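CT263 (Chlamydia trachomatis, PDB 4QAS) is probably a nucleosidase of the MTAN type that hydrolyses a futalosine-pathway intermediate on the way to menaquinone. Local coordinates at residues 7-12 / 69-74. The protein carries 1 engineered substitution. Numbering follows the deposited sequence.
Sequences FKLLLI and YDLWIN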
# COMPACT_ATOMS: atom_id res chain seq x y z
N PHE A 7 -6.12 -8.56 -16.34
CA PHE A 7 -6.61 -7.21 -16.15
C PHE A 7 -5.44 -6.23 -16.18
O PHE A 7 -4.48 -6.38 -15.42
CB PHE A 7 -7.37 -7.05 -14.84
CG PHE A 7 -8.06 -5.73 -14.71
CD1 PHE A 7 -9.31 -5.53 -15.29
CD2 PHE A 7 -7.47 -4.68 -14.04
CE1 PHE A 7 -9.95 -4.32 -15.19
CE2 PHE A 7 -8.11 -3.45 -13.94
CZ PHE A 7 -9.36 -3.28 -14.53
N LYS A 8 -5.54 -5.21 -17.03
CA LYS A 8 -4.43 -4.31 -17.31
C LYS A 8 -4.81 -2.91 -16.85
O LYS A 8 -5.73 -2.29 -17.40
CB LYS A 8 -4.11 -4.33 -18.81
CG LYS A 8 -3.73 -5.70 -19.36
CD LYS A 8 -3.40 -5.60 -20.85
CE LYS A 8 -3.21 -6.95 -21.51
NZ LYS A 8 -2.77 -6.78 -22.92
N LEU A 9 -4.08 -2.41 -15.86
CA LEU A 9 -4.39 -1.16 -15.19
C LEU A 9 -3.24 -0.21 -15.41
O LEU A 9 -2.09 -0.55 -15.10
CB LEU A 9 -4.59 -1.45 -13.71
CG LEU A 9 -4.89 -0.25 -12.81
CD1 LEU A 9 -5.99 0.65 -13.34
CD2 LEU A 9 -5.24 -0.75 -11.41
N LEU A 10 -3.54 0.97 -15.97
CA LEU A 10 -2.55 2.02 -16.18
C LEU A 10 -2.78 3.10 -15.12
O LEU A 10 -3.89 3.66 -15.04
CB LEU A 10 -2.71 2.63 -17.57
CG LEU A 10 -1.77 3.80 -17.89
CD1 LEU A 10 -0.30 3.36 -17.82
CD2 LEU A 10 -2.09 4.37 -19.24
N LEU A 11 -1.75 3.40 -14.36
CA LEU A 11 -1.75 4.54 -13.45
C LEU A 11 -0.98 5.68 -14.07
O LEU A 11 0.15 5.48 -14.56
CB LEU A 11 -1.07 4.17 -12.14
CG LEU A 11 -1.61 2.94 -11.44
CD1 LEU A 11 -0.87 2.70 -10.11
CD2 LEU A 11 -3.09 2.96 -11.17
N ILE A 12 -1.57 6.87 -14.07
CA ILE A 12 -0.99 8.06 -14.67
C ILE A 12 -0.85 9.10 -13.59
O ILE A 12 -1.84 9.50 -12.96
CB ILE A 12 -1.83 8.59 -15.84
CG1 ILE A 12 -2.03 7.51 -16.89
CG2 ILE A 12 -1.14 9.79 -16.45
CD1 ILE A 12 -3.07 7.84 -17.90
N TYR A 69 -5.27 -1.12 -22.35
CA TYR A 69 -5.58 -1.25 -20.94
C TYR A 69 -7.09 -1.43 -20.74
O TYR A 69 -7.89 -1.11 -21.61
CB TYR A 69 -5.07 -0.03 -20.18
CG TYR A 69 -3.55 0.04 -20.16
CD1 TYR A 69 -2.81 -0.73 -19.27
CD2 TYR A 69 -2.86 0.84 -21.06
CE1 TYR A 69 -1.42 -0.67 -19.26
CE2 TYR A 69 -1.48 0.90 -21.05
CZ TYR A 69 -0.77 0.13 -20.17
OH TYR A 69 0.61 0.18 -20.15
N ASP A 70 -7.46 -1.93 -19.57
CA ASP A 70 -8.86 -2.07 -19.17
C ASP A 70 -9.37 -0.91 -18.33
O ASP A 70 -10.58 -0.71 -18.25
CB ASP A 70 -9.01 -3.35 -18.37
CG ASP A 70 -8.68 -4.57 -19.22
OD1 ASP A 70 -9.41 -4.81 -20.19
OD2 ASP A 70 -7.68 -5.26 -18.95
N LEU A 71 -8.47 -0.15 -17.73
CA LEU A 71 -8.83 0.99 -16.91
C LEU A 71 -7.60 1.87 -16.81
O LEU A 71 -6.48 1.35 -16.70
CB LEU A 71 -9.23 0.54 -15.50
CG LEU A 71 -9.59 1.64 -14.49
CD1 LEU A 71 -10.80 2.48 -14.92
CD2 LEU A 71 -9.88 1.01 -13.14
N TRP A 72 -7.81 3.17 -16.87
CA TRP A 72 -6.80 4.15 -16.47
C TRP A 72 -7.23 4.80 -15.16
O TRP A 72 -8.41 5.13 -14.98
CB TRP A 72 -6.69 5.28 -17.50
CG TRP A 72 -6.19 4.96 -18.87
CD1 TRP A 72 -5.99 3.74 -19.43
CD2 TRP A 72 -5.87 5.92 -19.88
NE1 TRP A 72 -5.54 3.88 -20.72
CE2 TRP A 72 -5.46 5.22 -21.02
CE3 TRP A 72 -5.87 7.32 -19.90
CZ2 TRP A 72 -5.07 5.86 -22.19
CZ3 TRP A 72 -5.48 7.96 -21.06
CH2 TRP A 72 -5.08 7.23 -22.19
N ILE A 73 -6.29 5.03 -14.25
CA ILE A 73 -6.49 5.84 -13.07
C ILE A 73 -5.48 6.97 -13.10
O ILE A 73 -4.26 6.71 -13.08
CB ILE A 73 -6.36 5.03 -11.78
CG1 ILE A 73 -7.40 3.90 -11.75
CG2 ILE A 73 -6.53 5.95 -10.57
CD1 ILE A 73 -7.30 3.01 -10.53
N ASN A 74 -5.97 8.20 -13.13
CA ASN A 74 -5.12 9.36 -12.92
C ASN A 74 -5.18 9.70 -11.45
O ASN A 74 -6.25 10.05 -10.94
CB ASN A 74 -5.64 10.53 -13.76
CG ASN A 74 -4.97 11.83 -13.44
OD1 ASN A 74 -5.64 12.88 -13.45
ND2 ASN A 74 -3.66 11.81 -13.19
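Leu10 N reaches Leu71 O at 3.1 Å, almost straight, and Leu10 O takes Ile73 N at 2.9 Å; Ile12 N then bonds Ile73 O, the alternating pattern of two parallel strands in the central mixed sheet. Lys8 O takes Asp70 N at 2.8 Å and Leu71 N only weakly, so the regular pattern begins beyond this point. A side chain adds a bond at each end. Asp70 OD2 receives Lys8 N at 2.9 Å through its anti lone pair. Asn74 CG, anti to the backbone N (chi1 170°), carries ND2 to within 2.9 Å of Ile12 O, which lies in the amide plane, though the nitrogen stands well above the carbonyl plane.

Among the apolar contacts, Leu10 fills the angle between two rings. Its CB sits over the centre of the Tyr69 ring, 3.7 Å from the centroid, and CD2 lies over the five-membered ring of Trp72. Ile12 CD1 touches Trp72 CE3 at 3.5 Å, and helix 144-153 packs on Ile12, Trp72 and Asn74 through Ile147. On the other face Leu9 CD1 packs against Leu71 and Ile73. Asp70 CB lies over the Phe7 ring, 3.5 Å from CE1.

Asp70 thus replaces the Tyr69 carbonyl as acceptor for Lys8, while Ile12 O and Lys162, bound to OD1, fix the Asn74 amide's rotation.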